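Local atomic coordinates of enone reductase CLA-ER (Lactobacillus plantarum, PDB entry 4QLY), a protein that uses FMN and probably NADH to reduce the carbon-carbon double bond of enone fatty acids during saturation of polyunsaturated fatty acids. Residues Ser24-Asp29 / Asp165-Ser170; Ala16-Asn21 / Val158-Gly163. All blocks are in the same frame, centred on the assembly; numbering follows the deposited sequence.

Overall arrangement
Both contacts join the N-terminal part of the chain to the region where helix 137-161 gives way to strand 165-169, and their centres lie 13 Å apart. Interaction 2 packs the end of helix 15-20 on the end of the long helix; a few residues further along each chain segment, interaction 1 sets the loop 24-29 against the strand that follows. A salt bridge joins them, R160 NH1 lying 3.0 Å from D165 OD1. Interaction 1 holds the FMN-binding residues S24, R26 and S170, whereas in interaction 2 the R160 side chain lies about 9 Å from FMN but about 4 Å from the side chain of R22, another FMN-binding residue, nearest atoms in both cases.

Interaction 1 of 2, residues Ser24-Asp29 / Asp165-Ser170; sequences SVRQFD and DANAFS. With FMN (flavin mononucleotide), chain E.
V25 N donates to A166 O at 3.1 Å, and beside this bond V25 CG2 packs on CB of D165, a small branched side chain filling the space next to the strand. The R26 chain can be followed outward: its CB leads to CG, which lies 4.2 Å from N167 CG; CD lies 3.6 Å from FMN O2; NE donates to FMN O2 at 2.7 Å; and NH2 bonds FMN N1, which lies at the guanidinium edge, over a nearly straight 167°. S24 CB lies over one guanidinium face, toward its rim. With chi2 and chi3 extended (-177° and 173°), the chain spans the gap to the pyrimidine end of the isoalloxazine. Shortening this residue to an alanine is likely to leave FMN O2 and N1 without these two donors and to open a gap beside N167. S24 serves the other end of the cofactor, its N and OG both donating to the phosphate, while N167 ND2 reaches S24 OG in a weak bond of 3.2 Å. In this FMN site of the nitroreductase fold the loop packs on strand 165-169, an outermost strand of the sheet within this chain, which pairs antiparallel with strand 188-197, and Q83 of helix 81-86 bonds N167 OD1.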
# COMPACT_ATOMS: atom_id res chain seq x y z
N SER A 24 -12.89 4.86 -7.29
CA SER A 24 -13.57 3.67 -6.86
C SER A 24 -14.86 3.50 -7.64
O SER A 24 -15.84 4.24 -7.45
CB SER A 24 -13.86 3.72 -5.36
OG SER A 24 -12.66 3.55 -4.63
N VAL A 25 -14.85 2.53 -8.55
CA VAL A 25 -16.07 2.15 -9.27
C VAL A 25 -16.79 1.08 -8.47
O VAL A 25 -16.17 0.10 -8.05
CB VAL A 25 -15.75 1.64 -10.68
CG1 VAL A 25 -16.98 1.04 -11.33
CG2 VAL A 25 -15.17 2.78 -11.53
N ARG A 26 -18.08 1.26 -8.23
CA ARG A 26 -18.78 0.36 -7.32
C ARG A 26 -19.95 -0.35 -7.98
O ARG A 26 -20.61 -1.20 -7.38
CB ARG A 26 -19.25 1.12 -6.08
CG ARG A 26 -18.13 1.73 -5.25
CD ARG A 26 -18.67 2.41 -3.99
NE ARG A 26 -17.57 2.85 -3.12
CZ ARG A 26 -16.97 4.04 -3.20
NH1 ARG A 26 -17.35 4.92 -4.11
NH2 ARG A 26 -15.97 4.34 -2.37
N GLN A 27 -20.20 -0.00 -9.24
CA GLN A 27 -21.23 -0.63 -10.03
C GLN A 27 -20.62 -1.13 -11.31
O GLN A 27 -20.19 -0.33 -12.14
CB GLN A 27 -22.38 0.34 -10.31
CG GLN A 27 -23.22 0.67 -9.09
CD GLN A 27 -23.96 -0.55 -8.55
OE1 GLN A 27 -24.05 -1.59 -9.22
NE2 GLN A 27 -24.49 -0.43 -7.34
N PHE A 28 -20.56 -2.45 -11.46
CA PHE A 28 -19.94 -3.06 -12.62
C PHE A 28 -21.00 -3.67 -13.55
O PHE A 28 -22.11 -3.97 -13.11
CB PHE A 28 -18.92 -4.12 -12.19
CG PHE A 28 -17.87 -3.60 -11.23
CD1 PHE A 28 -16.80 -2.84 -11.70
CD2 PHE A 28 -17.98 -3.82 -9.88
CE1 PHE A 28 -15.84 -2.33 -10.84
CE2 PHE A 28 -17.03 -3.31 -9.00
CZ PHE A 28 -15.96 -2.57 -9.48
N ASP A 29 -20.64 -3.83 -14.82
CA ASP A 29 -21.46 -4.55 -15.79
C ASP A 29 -21.53 -6.03 -15.41
O ASP A 29 -20.54 -6.75 -15.55
CB ASP A 29 -20.89 -4.38 -17.20
CG ASP A 29 -21.79 -4.97 -18.27
OD1 ASP A 29 -22.64 -5.81 -17.93
OD2 ASP A 29 -21.64 -4.58 -19.46
N ASP A 165 -12.06 -1.48 -14.23
CA ASP A 165 -12.05 -0.57 -13.09
C ASP A 165 -12.23 -1.40 -11.83
O ASP A 165 -12.47 -2.61 -11.91
CB ASP A 165 -13.13 0.51 -13.19
CG ASP A 165 -12.65 1.72 -13.97
OD1 ASP A 165 -11.80 2.49 -13.44
OD2 ASP A 165 -13.12 1.89 -15.11
N ALA A 166 -12.11 -0.75 -10.69
CA ALA A 166 -12.01 -1.48 -9.44
C ALA A 166 -12.39 -0.66 -8.23
O ALA A 166 -12.50 0.57 -8.28
CB ALA A 166 -10.57 -2.03 -9.26
N ASN A 167 -12.60 -1.38 -7.14
CA ASN A 167 -12.86 -0.79 -5.85
C ASN A 167 -12.20 -1.60 -4.76
O ASN A 167 -12.42 -2.82 -4.68
CB ASN A 167 -14.35 -0.69 -5.58
CG ASN A 167 -14.64 -0.31 -4.15
OD1 ASN A 167 -15.36 -1.01 -3.44
ND2 ASN A 167 -14.03 0.79 -3.69
N ALA A 168 -11.39 -0.94 -3.94
CA ALA A 168 -10.83 -1.57 -2.74
C ALA A 168 -11.83 -1.41 -1.62
O ALA A 168 -12.43 -0.35 -1.46
CB ALA A 168 -9.48 -0.95 -2.35
N PHE A 169 -11.98 -2.45 -0.81
CA PHE A 169 -12.89 -2.34 0.33
C PHE A 169 -12.46 -3.20 1.51
O PHE A 169 -11.88 -4.27 1.33
CB PHE A 169 -14.33 -2.69 -0.10
CG PHE A 169 -14.52 -4.11 -0.57
CD1 PHE A 169 -14.31 -4.44 -1.91
CD2 PHE A 169 -14.91 -5.10 0.31
CE1 PHE A 169 -14.48 -5.74 -2.35
CE2 PHE A 169 -15.08 -6.42 -0.13
CZ PHE A 169 -14.87 -6.73 -1.46
N SER A 170 -12.70 -2.70 2.72
CA SER A 170 -12.37 -3.44 3.93
C SER A 170 -13.56 -3.43 4.87
O SER A 170 -13.45 -3.75 6.05
CB SER A 170 -11.12 -2.85 4.63
OG SER A 170 -11.31 -1.49 4.99
N1 FMN E . -15.18 1.85 -0.48
C2 FMN E . -16.40 1.28 -0.15
O2 FMN E . -17.40 1.59 -0.77
N3 FMN E . -16.50 0.36 0.87
C4 FMN E . -15.38 -0.01 1.58
O4 FMN E . -15.47 -0.85 2.50
C4A FMN E . -14.16 0.56 1.25
N5 FMN E . -13.03 0.20 1.95
C5A FMN E . -11.81 0.73 1.61
C6 FMN E . -10.70 0.31 2.33
C7 FMN E . -9.46 0.81 2.04
C7M FMN E . -8.27 0.36 2.83
C8 FMN E . -9.31 1.74 1.01
C8M FMN E . -7.93 2.27 0.72
C9 FMN E . -10.42 2.17 0.28
C9A FMN E . -11.69 1.66 0.58
N10 FMN E . -12.84 2.05 -0.12
C10 FMN E . -14.06 1.49 0.22
C1' FMN E . -12.80 3.06 -1.25
C2' FMN E . -12.70 4.51 -0.69
O2' FMN E . -13.92 4.99 -0.16
C3' FMN E . -12.25 5.53 -1.73
O3' FMN E . -10.97 5.16 -2.16
C4' FMN E . -12.15 6.99 -1.22
O4' FMN E . -13.41 7.54 -0.91
C5' FMN E . -11.51 7.84 -2.31
O5' FMN E . -12.32 7.72 -3.46
P FMN E . -11.72 7.25 -4.87
O1P FMN E . -12.85 7.13 -5.87
O2P FMN E . -10.67 8.20 -5.39
O3P FMN E . -11.12 5.86 -4.69
O HOH W 1 -10.62 1.92 -4.89

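Interaction 2 of 2, residues Ala16-Asn21 / Val158-Gly163; sequences ADVMFN and VARAHG
The guanidinium of R160 has N21 O over one face, 3.6 Å above the plane and displaced toward the rim, while the carbonyls of D17 and V18 meet its edge. NE donates to V18 O at 2.8 Å, in the carbonyl plane and on a lone pair; NH2 donates to D17 O at 2.9 Å from above that carbonyl's plane, 53° out of it. The peptide N-H of N21 reaches D17 O from the opposite face, so two donors grip this oxygen. An arginine suits the place because it can serve several acceptors at once: NH1 turns to D165 in a salt bridge, while the other two nitrogens take the helix carbonyls. The bend at chi3 (50°) swings NE and NH2 onto these neighbouring oxygens. Here carbonyls in helix 15-20 are bonded by a side chain from the last turn of helix 137-161, which itself closes in a Schellman motif at G163, where the positive phi calls for glycine. The positive guanidinium probably also offsets the negative end of the helix dipole. D17 OD2 stands 4.1 Å from R160 NH2, beyond a salt bridge, and is bonded instead by N12 ND2, with the carboxylate plane steeply turned from the guanidinium; D17 OD1 takes a bond from N21 ND2 at 2.6 Å on its anti lone pair. Alongside these bonds, V18 CG1 lies 3.9 Å from R160 CB and CG2 faces A161, where a small residue admits the valine. V18 also touches L157 and packs on L15 of the second subunit.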
# COMPACT_ATOMS: atom_id res chain seq x y z
N ALA A 16 -0.45 8.51 -16.37
CA ALA A 16 -1.23 9.63 -15.85
C ALA A 16 -2.72 9.32 -15.84
O ALA A 16 -3.40 9.51 -14.83
CB ALA A 16 -0.97 10.88 -16.66
N ASP A 17 -3.22 8.82 -16.96
CA ASP A 17 -4.64 8.49 -17.04
C ASP A 17 -5.00 7.39 -16.03
O ASP A 17 -5.92 7.55 -15.22
CB ASP A 17 -5.00 8.05 -18.46
CG ASP A 17 -6.48 7.84 -18.63
OD1 ASP A 17 -7.25 8.71 -18.15
OD2 ASP A 17 -6.87 6.81 -19.20
N VAL A 18 -4.24 6.29 -16.06
CA VAL A 18 -4.52 5.16 -15.18
C VAL A 18 -4.48 5.55 -13.70
O VAL A 18 -5.39 5.20 -12.93
CB VAL A 18 -3.54 4.00 -15.42
CG1 VAL A 18 -3.73 2.95 -14.36
CG2 VAL A 18 -3.74 3.39 -16.81
N MET A 19 -3.44 6.28 -13.30
CA MET A 19 -3.30 6.68 -11.90
C MET A 19 -4.16 7.90 -11.50
O MET A 19 -4.90 7.86 -10.51
CB MET A 19 -1.84 6.97 -11.58
CG MET A 19 -1.64 7.41 -10.13
SD MET A 19 0.09 7.68 -9.66
CE MET A 19 0.82 6.05 -9.95
N PHE A 20 -4.10 8.98 -12.28
CA PHE A 20 -4.75 10.21 -11.83
C PHE A 20 -6.25 10.25 -12.14
O PHE A 20 -6.96 11.12 -11.63
CB PHE A 20 -4.05 11.43 -12.43
CG PHE A 20 -2.59 11.50 -12.11
CD1 PHE A 20 -2.10 10.98 -10.92
CD2 PHE A 20 -1.69 12.08 -12.99
CE1 PHE A 20 -0.74 11.04 -10.62
CE2 PHE A 20 -0.35 12.15 -12.70
CZ PHE A 20 0.13 11.62 -11.51
N ASN A 21 -6.74 9.32 -12.96
CA ASN A 21 -8.18 9.24 -13.21
C ASN A 21 -8.81 8.00 -12.58
O ASN A 21 -9.97 7.66 -12.86
CB ASN A 21 -8.47 9.28 -14.71
CG ASN A 21 -8.25 10.66 -15.30
OD1 ASN A 21 -8.60 11.68 -14.69
ND2 ASN A 21 -7.65 10.70 -16.49
N VAL A 158 -3.32 -1.87 -12.20
CA VAL A 158 -3.27 -2.90 -13.24
C VAL A 158 -4.65 -3.15 -13.84
O VAL A 158 -4.79 -3.30 -15.06
CB VAL A 158 -2.69 -4.21 -12.69
CG1 VAL A 158 -3.00 -5.39 -13.65
CG2 VAL A 158 -1.17 -4.05 -12.45
N ALA A 159 -5.67 -3.19 -12.99
CA ALA A 159 -7.04 -3.40 -13.48
C ALA A 159 -7.40 -2.38 -14.56
O ALA A 159 -7.92 -2.74 -15.61
CB ALA A 159 -8.05 -3.33 -12.33
N ARG A 160 -7.10 -1.11 -14.29
CA ARG A 160 -7.39 -0.06 -15.25
C ARG A 160 -6.47 -0.15 -16.46
O ARG A 160 -6.87 0.20 -17.57
CB ARG A 160 -7.26 1.32 -14.58
CG ARG A 160 -8.47 1.69 -13.73
CD ARG A 160 -8.27 3.02 -12.98
NE ARG A 160 -7.83 4.10 -13.86
CZ ARG A 160 -8.62 4.74 -14.72
NH1 ARG A 160 -9.90 4.40 -14.84
NH2 ARG A 160 -8.13 5.72 -15.48
N ALA A 161 -5.24 -0.61 -16.26
CA ALA A 161 -4.31 -0.80 -17.38
C ALA A 161 -4.86 -1.87 -18.34
O ALA A 161 -4.53 -1.89 -19.53
CB ALA A 161 -2.94 -1.20 -16.87
N HIS A 162 -5.69 -2.75 -17.80
CA HIS A 162 -6.28 -3.81 -18.60
C HIS A 162 -7.63 -3.40 -19.18
O HIS A 162 -8.30 -4.20 -19.83
CB HIS A 162 -6.43 -5.08 -17.75
CG HIS A 162 -5.17 -5.89 -17.67
ND1 HIS A 162 -5.11 -7.19 -18.13
CD2 HIS A 162 -3.94 -5.59 -17.21
CE1 HIS A 162 -3.88 -7.66 -17.94
NE2 HIS A 162 -3.16 -6.71 -17.38
N GLY A 163 -8.04 -2.16 -18.95
CA GLY A 163 -9.31 -1.68 -19.49
C GLY A 163 -10.50 -1.90 -18.58
O GLY A 163 -11.66 -1.75 -18.99